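Local coordinates for putative primosome component (Streptococcus pyogenes serotype M3, PDB 2QGZ), which probably acts as a primosomal helicase loader, an ATP-binding protein of the DnaI type that helps place the replicative helicase on DNA, at residues Tyr257-Leu262 with Glu283-Leu288; Leu218-Ile223 with Glu235-Ile240; Ser124-Asp127 with Ser132-Glu135; Leu155-Asp160 with Tyr167-Met172; Leu141-Gln146 with Glu248-Phe253. All coordinates share one frame; numbering follows the deposited sequence.

Interaction 1 (Tyr257-Leu262 with Glu283-Leu288)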
# COMPACT_ATOMS: atom_id res chain seq x y z
N TYR A 257 -11.15 4.62 -6.19
CA TYR A 257 -11.26 4.64 -7.64
C TYR A 257 -10.39 3.61 -8.34
O TYR A 257 -9.31 3.27 -7.86
CB TYR A 257 -10.87 6.02 -8.18
CG TYR A 257 -11.47 7.19 -7.44
CD1 TYR A 257 -12.83 7.50 -7.56
CD2 TYR A 257 -10.68 7.98 -6.60
CE1 TYR A 257 -13.39 8.57 -6.85
CE2 TYR A 257 -11.23 9.05 -5.89
CZ TYR A 257 -12.58 9.34 -6.02
OH TYR A 257 -13.12 10.39 -5.31
N SER A 258 -10.86 3.14 -9.49
CA SER A 258 -10.12 2.18 -10.30
C SER A 258 -9.06 3.01 -11.03
O SER A 258 -9.03 4.23 -10.88
CB SER A 258 -11.04 1.54 -11.33
OG SER A 258 -11.50 2.51 -12.26
N PHE A 259 -8.21 2.36 -11.82
CA PHE A 259 -7.18 3.07 -12.57
C PHE A 259 -7.80 4.19 -13.39
O PHE A 259 -7.49 5.37 -13.19
CB PHE A 259 -6.43 2.14 -13.51
CG PHE A 259 -5.37 1.32 -12.85
CD1 PHE A 259 -4.74 1.77 -11.69
CD2 PHE A 259 -4.95 0.12 -13.42
CE1 PHE A 259 -3.72 1.04 -11.10
CE2 PHE A 259 -3.93 -0.62 -12.84
CZ PHE A 259 -3.31 -0.16 -11.68
N ALA A 260 -8.69 3.81 -14.30
CA ALA A 260 -9.36 4.74 -15.19
C ALA A 260 -10.05 5.89 -14.46
O ALA A 260 -9.98 7.03 -14.90
CB ALA A 260 -10.36 4.00 -16.05
N ASP A 261 -10.73 5.58 -13.36
CA ASP A 261 -11.43 6.61 -12.58
C ASP A 261 -10.47 7.50 -11.81
O ASP A 261 -10.75 8.68 -11.59
CB ASP A 261 -12.41 5.96 -11.59
CG ASP A 261 -13.80 5.74 -12.19
OD1 ASP A 261 -13.94 4.95 -13.15
OD2 ASP A 261 -14.76 6.37 -11.68
N LEU A 262 -9.34 6.94 -11.38
CA LEU A 262 -8.36 7.72 -10.62
C LEU A 262 -7.73 8.77 -11.52
O LEU A 262 -7.54 9.91 -11.11
CB LEU A 262 -7.26 6.82 -10.06
CG LEU A 262 -6.16 7.59 -9.33
CD1 LEU A 262 -6.77 8.37 -8.17
CD2 LEU A 262 -5.08 6.63 -8.84
N GLU A 283 1.00 6.34 -15.00
CA GLU A 283 1.64 5.25 -15.74
C GLU A 283 2.58 4.48 -14.81
O GLU A 283 2.86 3.31 -15.04
CB GLU A 283 2.41 5.80 -16.95
N ARG A 284 3.07 5.15 -13.77
CA ARG A 284 3.96 4.51 -12.82
C ARG A 284 3.15 3.61 -11.89
O ARG A 284 3.60 2.54 -11.48
CB ARG A 284 4.73 5.55 -12.01
CG ARG A 284 5.70 6.40 -12.84
CD ARG A 284 6.67 7.13 -11.94
NE ARG A 284 7.51 8.08 -12.66
CZ ARG A 284 8.52 7.75 -13.47
NH1 ARG A 284 8.83 6.47 -13.67
NH2 ARG A 284 9.22 8.70 -14.05
N VAL A 285 1.94 4.06 -11.55
CA VAL A 285 1.07 3.26 -10.70
C VAL A 285 0.73 1.96 -11.43
O VAL A 285 0.85 0.87 -10.86
CB VAL A 285 -0.25 4.00 -10.37
CG1 VAL A 285 -1.13 3.14 -9.49
CG2 VAL A 285 0.05 5.31 -9.66
N ARG A 286 0.33 2.07 -12.70
CA ARG A 286 -0.03 0.90 -13.49
C ARG A 286 1.16 -0.02 -13.70
O ARG A 286 1.00 -1.21 -13.91
CB ARG A 286 -0.57 1.30 -14.87
CG ARG A 286 -1.89 2.05 -14.87
CD ARG A 286 -2.41 2.17 -16.29
NE ARG A 286 -3.71 2.85 -16.35
CZ ARG A 286 -3.87 4.17 -16.32
NH1 ARG A 286 -2.82 4.98 -16.23
NH2 ARG A 286 -5.10 4.69 -16.36
N TYR A 287 2.36 0.54 -13.65
CA TYR A 287 3.53 -0.29 -13.85
C TYR A 287 3.91 -1.03 -12.57
O TYR A 287 4.33 -2.19 -12.62
CB TYR A 287 4.69 0.58 -14.36
CG TYR A 287 6.01 -0.14 -14.45
CD1 TYR A 287 6.85 -0.24 -13.35
CD2 TYR A 287 6.40 -0.78 -15.63
CE1 TYR A 287 8.05 -0.95 -13.41
CE2 TYR A 287 7.59 -1.50 -15.70
CZ TYR A 287 8.41 -1.58 -14.58
OH TYR A 287 9.57 -2.33 -14.63
N LEU A 288 3.74 -0.38 -11.42
CA LEU A 288 4.08 -0.97 -10.13
C LEU A 288 3.05 -1.93 -9.53
O LEU A 288 3.41 -2.83 -8.77
CB LEU A 288 4.35 0.14 -9.11
CG LEU A 288 5.58 1.00 -9.34
CD1 LEU A 288 5.43 2.32 -8.62
CD2 LEU A 288 6.80 0.24 -8.88
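Phe259 turns one ring face to Arg286, whose aliphatic stem lies across it: Arg286 CG is 3.9 Å from the centroid of the Phe259 ring and only 10° off the ring normal, the geometry of a CH-pi contact. The two side chains run past each other in opposite directions, so the guanidinium ends up back near the base of the phenylalanine, with Arg286 NE 4.0 Å from Phe259 CB. There the guanidinium plane is turned 53° from the ring, which rules out a flat stack; the arginine packs through its methylene, while its NH2 forms a salt bridge with Glu263. A chain extended from CG to NE gives Arg286 the length to do both. Val285 meets the ring obliquely, its CG1 3.7 Å from Phe259 CE1, and also packs on Tyr156 and Phe253 of the sheet. Ser258 sits at the N-cap of helix 259-263, its OG accepting a weak, 3.4 Å bond from Asp261 N. The contact thus ties this short capped helix, which follows strand 251-255, to helix 281-288, which leads into edge strand 289-293 of the P-loop NTPase sheet.

Interaction 2 (Leu218-Ile223 with Glu235-Ile240)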
# COMPACT_ATOMS: atom_id res chain seq x y z
N LEU A 218 6.22 -0.83 0.38
CA LEU A 218 5.50 0.38 0.73
C LEU A 218 4.03 0.29 0.35
O LEU A 218 3.69 -0.13 -0.78
CB LEU A 218 6.15 1.58 0.01
CG LEU A 218 5.46 2.93 0.21
CD1 LEU A 218 5.55 3.35 1.67
CD2 LEU A 218 6.13 3.96 -0.69
N ILE A 219 3.16 0.66 1.28
CA ILE A 219 1.73 0.63 1.06
C ILE A 219 1.23 2.08 1.09
O ILE A 219 1.36 2.75 2.11
CB ILE A 219 0.98 -0.13 2.19
CG1 ILE A 219 1.58 -1.53 2.40
CG2 ILE A 219 -0.52 -0.17 1.88
CD1 ILE A 219 1.45 -2.46 1.23
N LEU A 220 0.66 2.56 -0.01
CA LEU A 220 0.13 3.92 -0.07
C LEU A 220 -1.40 3.85 0.07
O LEU A 220 -2.11 3.67 -0.92
CB LEU A 220 0.53 4.59 -1.39
CG LEU A 220 2.04 4.68 -1.63
CD1 LEU A 220 2.31 5.22 -3.00
CD2 LEU A 220 2.68 5.57 -0.58
N ASP A 221 -1.89 3.98 1.30
CA ASP A 221 -3.32 3.91 1.59
C ASP A 221 -4.14 5.07 1.02
O ASP A 221 -3.76 6.23 1.09
CB ASP A 221 -3.55 3.80 3.09
CG ASP A 221 -5.03 3.75 3.46
OD1 ASP A 221 -5.76 2.90 2.91
OD2 ASP A 221 -5.45 4.58 4.30
N ASP A 222 -5.29 4.69 0.47
CA ASP A 222 -6.25 5.56 -0.21
C ASP A 222 -5.67 6.76 -0.93
O ASP A 222 -5.85 7.92 -0.54
CB ASP A 222 -7.42 5.97 0.72
CG ASP A 222 -7.05 7.04 1.70
OD1 ASP A 222 -7.97 7.74 2.19
OD2 ASP A 222 -5.84 7.18 2.01
N ILE A 223 -4.96 6.45 -2.00
CA ILE A 223 -4.37 7.46 -2.84
C ILE A 223 -5.60 8.11 -3.48
O ILE A 223 -6.68 7.51 -3.53
CB ILE A 223 -3.47 6.80 -3.90
CG1 ILE A 223 -2.73 7.87 -4.70
CG2 ILE A 223 -4.31 5.89 -4.79
CD1 ILE A 223 -1.73 7.30 -5.67
N GLU A 235 5.33 16.11 -7.77
CA GLU A 235 6.71 16.33 -7.39
C GLU A 235 7.18 15.40 -6.28
O GLU A 235 8.37 15.12 -6.17
CB GLU A 235 6.91 17.79 -6.98
N VAL A 236 6.26 14.94 -5.44
CA VAL A 236 6.65 14.05 -4.35
C VAL A 236 6.28 12.60 -4.69
O VAL A 236 7.13 11.72 -4.68
CB VAL A 236 5.96 14.43 -3.03
CG1 VAL A 236 6.48 13.57 -1.91
CG2 VAL A 236 6.20 15.91 -2.74
N LEU A 237 5.01 12.37 -4.99
CA LEU A 237 4.54 11.04 -5.33
C LEU A 237 5.25 10.55 -6.59
O LEU A 237 5.72 9.42 -6.65
CB LEU A 237 3.03 11.06 -5.56
CG LEU A 237 2.19 9.78 -5.42
CD1 LEU A 237 1.51 9.49 -6.74
CD2 LEU A 237 3.05 8.61 -4.98
N GLN A 238 5.32 11.43 -7.58
CA GLN A 238 5.95 11.10 -8.86
C GLN A 238 7.40 10.67 -8.67
O GLN A 238 7.84 9.69 -9.27
CB GLN A 238 5.87 12.32 -9.79
CG GLN A 238 5.98 12.00 -11.27
CD GLN A 238 7.40 11.67 -11.70
OE1 GLN A 238 7.61 10.81 -12.55
NE2 GLN A 238 8.37 12.37 -11.12
N VAL A 239 8.14 11.37 -7.82
CA VAL A 239 9.54 11.03 -7.60
C VAL A 239 9.69 9.75 -6.79
O VAL A 239 10.55 8.92 -7.09
CB VAL A 239 10.29 12.18 -6.90
CG1 VAL A 239 11.80 11.87 -6.85
CG2 VAL A 239 10.06 13.47 -7.65
N ILE A 240 8.86 9.59 -5.76
CA ILE A 240 8.92 8.39 -4.94
C ILE A 240 8.63 7.18 -5.83
O ILE A 240 9.34 6.19 -5.78
CB ILE A 240 7.89 8.43 -3.78
CG1 ILE A 240 8.38 9.38 -2.68
CG2 ILE A 240 7.67 7.03 -3.21
CD1 ILE A 240 7.38 9.57 -1.57
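Helix-on-sheet packing of an alpha/beta fold joins strand 217-221 to helix 237-247 through Leu218, Leu220 and Ile223 on one side and Leu237 and Ile240 on the other. Leu237 is shared between two partners, one for each of its methyls: its CD2 lies 4.0 Å from Leu220 CD1, and its CD1 lies 4.1 Å from Ile223 CD1. The approaches differ, since Leu220 meets Leu237 at a slant whereas Ile223 crosses it at about a right angle. An extended Ile223 side chain (chi1 -174°, chi2 174°) carries CD1 out to the helix from the loop beyond the strand. One helical turn further on, Ile240 uses its CG2 methyl, 4.3 Å from Leu218 CD2.

Leu218 and Leu220 both direct their side chains at the helix, as alternate residues of a strand do, while Ile219 between them points to the other side of the sheet. This central parallel strand, flanked by strands 184-188 and 251-255, is a regular element of P-loop NTPases, and the acidic pair Asp221 and Asp222, around where the strand gives way to loop, resembles a Walker B motif by position and sequence. Asp221 OD1 is hydrogen-bonded to Thr254 OG1 of the neighbouring strand. The backbones stay well apart, with Leu220 CA and Leu237 CA 9.9 Å from each other, and the gap is spanned by side chains alone. Phe189 and Phe192 of helix 189-197 pack against Leu237 and Ile240 respectively.

Interaction 3 (Ser124-Asp127 with Ser132-Glu135). With PO4 (phosphate ion), chain C.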
# COMPACT_ATOMS: atom_id res chain seq x y z
N SER A 124 -5.68 -14.15 9.57
CA SER A 124 -6.90 -14.77 10.09
C SER A 124 -8.05 -13.78 10.30
O SER A 124 -9.21 -14.19 10.37
CB SER A 124 -6.59 -15.49 11.40
OG SER A 124 -5.85 -14.66 12.29
N ASP A 125 -7.74 -12.49 10.40
CA ASP A 125 -8.77 -11.47 10.60
C ASP A 125 -9.43 -11.04 9.30
O ASP A 125 -10.39 -10.27 9.32
CB ASP A 125 -8.18 -10.21 11.27
CG ASP A 125 -7.62 -10.48 12.66
OD1 ASP A 125 -8.32 -11.10 13.50
OD2 ASP A 125 -6.46 -10.05 12.91
N ILE A 126 -8.91 -11.53 8.17
CA ILE A 126 -9.45 -11.16 6.86
C ILE A 126 -10.55 -12.10 6.37
O ILE A 126 -10.36 -13.32 6.32
CB ILE A 126 -8.32 -11.14 5.79
CG1 ILE A 126 -7.19 -10.21 6.24
CG2 ILE A 126 -8.88 -10.72 4.46
CD1 ILE A 126 -7.65 -8.82 6.68
N ASP A 127 -11.69 -11.54 6.00
CA ASP A 127 -12.79 -12.36 5.49
C ASP A 127 -12.57 -12.68 4.02
O ASP A 127 -12.31 -11.79 3.22
CB ASP A 127 -14.14 -11.65 5.65
CG ASP A 127 -14.66 -11.64 7.09
OD1 ASP A 127 -14.54 -12.67 7.78
OD2 ASP A 127 -15.20 -10.61 7.52
N SER A 132 -14.14 -11.94 -5.28
CA SER A 132 -13.13 -10.88 -5.33
C SER A 132 -12.13 -10.97 -4.17
O SER A 132 -10.94 -10.71 -4.36
CB SER A 132 -13.78 -9.49 -5.31
OG SER A 132 -14.08 -9.10 -3.98
N ARG A 133 -12.61 -11.31 -2.98
CA ARG A 133 -11.73 -11.43 -1.82
C ARG A 133 -10.92 -12.71 -1.92
O ARG A 133 -9.80 -12.79 -1.42
CB ARG A 133 -12.55 -11.37 -0.53
CG ARG A 133 -13.37 -10.07 -0.44
CD ARG A 133 -14.04 -9.86 0.91
NE ARG A 133 -13.03 -9.63 1.93
CZ ARG A 133 -12.81 -8.47 2.52
NH1 ARG A 133 -13.54 -7.41 2.22
NH2 ARG A 133 -11.83 -8.37 3.41
N MET A 134 -11.46 -13.71 -2.60
CA MET A 134 -10.76 -14.97 -2.80
C MET A 134 -9.56 -14.66 -3.69
O MET A 134 -8.45 -15.09 -3.43
CB MET A 134 -11.67 -15.96 -3.52
CG MET A 134 -11.62 -17.39 -3.01
SD MET A 134 -12.92 -18.40 -3.82
CE MET A 134 -14.41 -17.83 -2.96
N GLU A 135 -9.81 -13.88 -4.75
CA GLU A 135 -8.77 -13.49 -5.69
C GLU A 135 -7.72 -12.60 -5.03
O GLU A 135 -6.53 -12.89 -5.12
CB GLU A 135 -9.40 -12.75 -6.89
CG GLU A 135 -10.13 -13.66 -7.87
CD GLU A 135 -10.90 -12.88 -8.95
OE1 GLU A 135 -11.96 -12.29 -8.63
OE2 GLU A 135 -10.44 -12.86 -10.11
P PO4 C . -2.84 -15.61 12.84
O1 PO4 C . -1.57 -14.98 13.37
O2 PO4 C . -3.12 -15.08 11.46
O3 PO4 C . -2.69 -17.10 12.78
O4 PO4 C . -3.99 -15.28 13.77
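Arg133, near the start of helix 131-146, reaches back to the loop that precedes the helix and bonds to the main-chain carbonyl of Asp127. Before it in sequence, Ser132 turns to a different part of the fold, its OG being hydrogen-bonded to Glu295 N. In Arg133 the chain is bent at chi3 (67°), which swings the guanidinium round to the loop; NE then donates to Asp127 O over 2.6 Å, with an N-H...O angle of 146°. The bond is short but not straight, and the oxygen lies 22° out of the guanidinium plane. Along the edge of the same group, close to its plane, comes the methyl Ile126 CG2, 3.9 Å from Arg133 NH2. A further partner holds the other end, NH1 donating to Ile163 O. Met134, next along the helix, turns away from 124-127 and packs on Val128. At the start of segment 124-127, Ser124 N makes a weak hydrogen bond to a phosphate ion, probably from the crystallisation liquor. Asp127 pairs its carboxylate with Arg299, while its main-chain oxygen receives Arg133, whose two carbonyl bonds would fix the rotation of a largely buried cation.

Interaction 4 (Leu155-Asp160 with Tyr167-Met172)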
# COMPACT_ATOMS: atom_id res chain seq x y z
N LEU A 155 0.00 -4.61 -5.38
CA LEU A 155 -1.41 -4.60 -5.72
C LEU A 155 -2.04 -3.22 -5.57
O LEU A 155 -1.65 -2.44 -4.70
CB LEU A 155 -2.18 -5.59 -4.84
CG LEU A 155 -2.18 -7.08 -5.19
CD1 LEU A 155 -0.79 -7.67 -5.03
CD2 LEU A 155 -3.16 -7.79 -4.27
N TYR A 156 -2.99 -2.93 -6.44
CA TYR A 156 -3.74 -1.68 -6.39
C TYR A 156 -5.15 -2.16 -6.05
O TYR A 156 -5.86 -2.70 -6.90
CB TYR A 156 -3.70 -0.97 -7.75
CG TYR A 156 -4.51 0.32 -7.83
CD1 TYR A 156 -5.89 0.29 -8.09
CD2 TYR A 156 -3.90 1.57 -7.68
CE1 TYR A 156 -6.62 1.47 -8.19
CE2 TYR A 156 -4.62 2.75 -7.77
CZ TYR A 156 -5.99 2.69 -8.03
OH TYR A 156 -6.72 3.85 -8.15
N LEU A 157 -5.53 -2.02 -4.78
CA LEU A 157 -6.84 -2.45 -4.29
C LEU A 157 -7.82 -1.30 -4.23
O LEU A 157 -7.61 -0.34 -3.49
CB LEU A 157 -6.75 -3.04 -2.88
CG LEU A 157 -6.22 -4.45 -2.69
CD1 LEU A 157 -6.23 -4.80 -1.21
CD2 LEU A 157 -7.08 -5.42 -3.46
N TYR A 158 -8.91 -1.40 -4.96
CA TYR A 158 -9.88 -0.33 -4.90
C TYR A 158 -11.29 -0.87 -4.67
O TYR A 158 -11.60 -2.00 -5.03
CB TYR A 158 -9.80 0.50 -6.18
CG TYR A 158 -10.53 -0.08 -7.36
CD1 TYR A 158 -11.86 0.26 -7.60
CD2 TYR A 158 -9.90 -0.96 -8.23
CE1 TYR A 158 -12.55 -0.27 -8.69
CE2 TYR A 158 -10.58 -1.50 -9.32
CZ TYR A 158 -11.91 -1.14 -9.54
OH TYR A 158 -12.60 -1.67 -10.61
N GLY A 159 -12.13 -0.04 -4.06
CA GLY A 159 -13.49 -0.43 -3.77
C GLY A 159 -14.11 0.58 -2.81
O GLY A 159 -13.47 1.59 -2.48
N ASP A 160 -15.32 0.30 -2.35
CA ASP A 160 -16.00 1.20 -1.44
C ASP A 160 -15.19 1.48 -0.17
O ASP A 160 -14.30 0.72 0.20
CB ASP A 160 -17.38 0.65 -1.06
CG ASP A 160 -18.28 0.47 -2.27
OD1 ASP A 160 -17.90 0.90 -3.39
OD2 ASP A 160 -19.38 -0.11 -2.10
N TYR A 167 -6.86 -3.07 5.55
CA TYR A 167 -6.65 -4.15 6.52
C TYR A 167 -5.99 -5.36 5.86
O TYR A 167 -5.05 -5.94 6.41
CB TYR A 167 -7.99 -4.56 7.14
CG TYR A 167 -8.39 -3.72 8.33
CD1 TYR A 167 -8.09 -2.36 8.40
CD2 TYR A 167 -9.10 -4.28 9.39
CE1 TYR A 167 -8.49 -1.58 9.48
CE2 TYR A 167 -9.51 -3.51 10.48
CZ TYR A 167 -9.20 -2.16 10.52
OH TYR A 167 -9.60 -1.39 11.59
N LEU A 168 -6.51 -5.74 4.69
CA LEU A 168 -5.99 -6.86 3.92
C LEU A 168 -4.48 -6.68 3.67
O LEU A 168 -3.68 -7.59 3.87
CB LEU A 168 -6.72 -6.94 2.58
CG LEU A 168 -6.73 -8.20 1.71
CD1 LEU A 168 -6.72 -7.76 0.26
CD2 LEU A 168 -5.53 -9.08 1.98
N LEU A 169 -4.11 -5.48 3.23
CA LEU A 169 -2.71 -5.15 2.96
C LEU A 169 -1.90 -5.11 4.25
O LEU A 169 -0.73 -5.49 4.27
CB LEU A 169 -2.64 -3.81 2.22
CG LEU A 169 -2.43 -3.85 0.70
CD1 LEU A 169 -3.15 -5.03 0.08
CD2 LEU A 169 -2.90 -2.53 0.09
N ALA A 170 -2.53 -4.67 5.34
CA ALA A 170 -1.84 -4.64 6.62
C ALA A 170 -1.58 -6.08 7.08
O ALA A 170 -0.55 -6.37 7.71
CB ALA A 170 -2.68 -3.91 7.65
N ALA A 171 -2.51 -6.98 6.77
CA ALA A 171 -2.33 -8.38 7.15
C ALA A 171 -1.16 -8.97 6.37
O ALA A 171 -0.43 -9.84 6.88
CB ALA A 171 -3.60 -9.17 6.87
N MET A 172 -1.00 -8.52 5.14
CA MET A 172 0.10 -8.99 4.29
C MET A 172 1.41 -8.51 4.92
O MET A 172 2.38 -9.26 5.00
CB MET A 172 -0.03 -8.42 2.87
CG MET A 172 1.04 -8.90 1.90
SD MET A 172 1.08 -7.92 0.36
CE MET A 172 1.70 -6.34 1.01
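Segment 155-160 of strand 154-158 and segment 167-172 of helix 165-179 lie with their closest alpha carbons, Leu157 CA and Leu169 CA, 8.8 Å apart, a separation bridged by side chains. Leu157 does the bridging with a single methyl. Its CD1 is 3.3 Å from Leu168 CD1 and equally 3.3 Å from Leu169 CD1, so it touches the ends of two consecutive helix residues, which reach it from directions about a right angle apart. Leu157 and Leu169 approach each other tip to tip, whereas Leu168 comes across Leu157, its methyl delivered from the flank by a chi1 of -162° that turns CG away from the main-chain nitrogen. All three leucines are buried, and the contact is apolar throughout. Around it, Ile140 of helix 131-146 packs on Leu168, Thr254 of strand 251-255 on Leu169, and Phe292 of strand 289-293 on Leu157, placing the cluster between the sheet and the helices on this face. Tyr156 points away from the helix, to the other face of the sheet. Gly159 and Gly164 in the loop, with Lys165 and Ser166 at the start of helix 165-179, fit a Walker A P-loop pattern, consistent with the strand-loop-helix unit of P-loop NTPases.

Interaction 5 (Leu141-Gln146 with Glu248-Phe253)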
# COMPACT_ATOMS: atom_id res chain seq x y z
N LEU A 141 -1.20 -13.86 -0.74
CA LEU A 141 -0.45 -15.02 -0.28
C LEU A 141 0.69 -15.36 -1.23
O LEU A 141 1.74 -15.82 -0.80
CB LEU A 141 -1.37 -16.24 -0.11
CG LEU A 141 -2.46 -16.10 0.95
CD1 LEU A 141 -3.20 -17.43 1.09
CD2 LEU A 141 -1.84 -15.69 2.28
N ASP A 142 0.47 -15.15 -2.53
CA ASP A 142 1.52 -15.42 -3.51
C ASP A 142 2.67 -14.45 -3.29
O ASP A 142 3.84 -14.83 -3.40
CB ASP A 142 1.01 -15.25 -4.93
CG ASP A 142 0.05 -16.35 -5.35
OD1 ASP A 142 0.23 -17.51 -4.89
OD2 ASP A 142 -0.88 -16.05 -6.14
N PHE A 143 2.33 -13.20 -3.00
CA PHE A 143 3.34 -12.19 -2.79
C PHE A 143 4.24 -12.54 -1.62
O PHE A 143 5.47 -12.50 -1.73
CB PHE A 143 2.70 -10.82 -2.53
CG PHE A 143 3.71 -9.71 -2.47
CD1 PHE A 143 4.08 -9.03 -3.62
CD2 PHE A 143 4.34 -9.38 -1.27
CE1 PHE A 143 5.06 -8.04 -3.58
CE2 PHE A 143 5.32 -8.41 -1.21
CZ PHE A 143 5.69 -7.73 -2.38
N VAL A 144 3.64 -12.87 -0.48
CA VAL A 144 4.41 -13.23 0.70
C VAL A 144 5.26 -14.47 0.43
O VAL A 144 6.44 -14.50 0.75
CB VAL A 144 3.48 -13.51 1.90
CG1 VAL A 144 4.27 -14.10 3.05
CG2 VAL A 144 2.79 -12.24 2.33
N GLU A 145 4.65 -15.48 -0.17
CA GLU A 145 5.33 -16.73 -0.46
C GLU A 145 6.50 -16.56 -1.45
O GLU A 145 7.56 -17.18 -1.28
CB GLU A 145 4.31 -17.73 -1.01
CG GLU A 145 4.69 -19.18 -0.90
CD GLU A 145 3.60 -20.12 -1.43
OE1 GLU A 145 3.84 -21.35 -1.46
OE2 GLU A 145 2.51 -19.64 -1.82
N GLN A 146 6.31 -15.72 -2.46
CA GLN A 146 7.33 -15.48 -3.48
C GLN A 146 8.32 -14.34 -3.21
O GLN A 146 9.18 -14.06 -4.04
CB GLN A 146 6.64 -15.25 -4.82
CG GLN A 146 5.85 -16.46 -5.30
CD GLN A 146 4.82 -16.13 -6.37
OE1 GLN A 146 4.00 -16.97 -6.72
NE2 GLN A 146 4.87 -14.91 -6.89
N GLU A 248 13.25 -1.25 -8.21
CA GLU A 248 12.50 -2.50 -8.16
C GLU A 248 12.01 -2.80 -6.74
O GLU A 248 12.29 -3.87 -6.19
CB GLU A 248 13.35 -3.67 -8.67
CG GLU A 248 13.90 -3.46 -10.09
CD GLU A 248 14.80 -4.60 -10.56
OE1 GLU A 248 15.64 -5.08 -9.77
OE2 GLU A 248 14.67 -5.01 -11.74
N LEU A 249 11.30 -1.85 -6.15
CA LEU A 249 10.78 -2.02 -4.81
C LEU A 249 9.24 -2.13 -4.89
O LEU A 249 8.56 -1.21 -5.37
CB LEU A 249 11.21 -0.85 -3.93
CG LEU A 249 12.73 -0.67 -3.69
CD1 LEU A 249 12.98 0.62 -2.93
CD2 LEU A 249 13.28 -1.84 -2.90
N PRO A 250 8.67 -3.26 -4.43
CA PRO A 250 7.23 -3.54 -4.43
C PRO A 250 6.44 -2.39 -3.81
O PRO A 250 6.73 -1.96 -2.69
CB PRO A 250 7.12 -4.81 -3.60
CG PRO A 250 8.46 -5.48 -3.81
CD PRO A 250 9.40 -4.32 -3.71
N THR A 251 5.42 -1.93 -4.51
CA THR A 251 4.61 -0.82 -4.03
C THR A 251 3.14 -1.15 -4.18
O THR A 251 2.69 -1.57 -5.25
CB THR A 251 4.95 0.44 -4.85
OG1 THR A 251 6.37 0.62 -4.82
CG2 THR A 251 4.26 1.66 -4.27
N PHE A 252 2.38 -0.97 -3.10
CA PHE A 252 0.95 -1.26 -3.12
C PHE A 252 0.15 0.03 -2.95
O PHE A 252 0.70 1.05 -2.56
CB PHE A 252 0.58 -2.23 -2.00
CG PHE A 252 1.26 -3.57 -2.09
CD1 PHE A 252 2.64 -3.68 -1.97
CD2 PHE A 252 0.50 -4.72 -2.30
CE1 PHE A 252 3.26 -4.93 -2.05
CE2 PHE A 252 1.12 -5.97 -2.38
CZ PHE A 252 2.50 -6.08 -2.25
N PHE A 253 -1.15 -0.03 -3.24
CA PHE A 253 -2.02 1.13 -3.10
C PHE A 253 -3.43 0.66 -2.76
O PHE A 253 -3.78 -0.50 -3.00
CB PHE A 253 -2.15 1.93 -4.40
CG PHE A 253 -0.85 2.24 -5.09
CD1 PHE A 253 -0.19 1.27 -5.84
CD2 PHE A 253 -0.31 3.53 -5.02
CE1 PHE A 253 0.99 1.57 -6.53
CE2 PHE A 253 0.88 3.85 -5.71
CZ PHE A 253 1.52 2.86 -6.47
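A chi1 of -173° sets the Phe143 ring opposite its own main-chain nitrogen and directs it from helix 131-146 toward strand 251-255, and Phe252, whose CG lies beside the backbone N instead (chi1 -62°), comes to meet it from the opposite direction. The rings form a T-shaped pair: their planes stand at 80°, the centroids are 4.8 Å apart, and Phe252 supplies the edge while Phe143 supplies the face. The touching atom is Phe252 CZ, which sits over the middle of the Phe143 ring, 3.4 Å above its plane; its shortest single approach is 3.5 Å, to Phe143 CE1. Pro250 meets the same ring at its rim. Its CB is 3.5 Å from Phe143 CZ and lies near the ring plane, with the two side chains crossing at about a right angle, so Phe143 is contacted on a face and an edge at once.

Between these two residues Thr251 points away from the helix, and its OG1 donates to Leu249 O over 2.9 Å, while Arg244 donates to the same hydroxyl from helix 237-247. Met172 of helix 165-179 touches both Phe143 and Phe252. What joins the two segments is van der Waals packing and the edge-to-face geometry: C-H groups at the edge of Phe252, slightly positive, probably meet the electron-rich face of Phe143 favourably in this buried setting.

How the interactions relate
Interactions 2, 4 and 5 lie in the hydrophobic core and share one parallel sheet: strand 251-255 of interaction 5 runs between the strands of the other two, with backbone bonds on each side, Leu218 O to Phe252 N (2.8 Å) and Leu155 O to Phe253 N (2.9 Å). Their contacts are purely apolar, aliphatic or aromatic. Interaction 1 is only partly buried, whereas interaction 3 is buried although farthest from the chain centre; both use an arginine, one through its CG methylene over a ring face, the other through a hydrogen bond. Interaction 1 meets interaction 2 at Arg284 NE and Gln238 OE1, 2.7 Å apart. Interaction 3 shares helix 131-146 with interaction 5 and touches interaction 4 through Ile126.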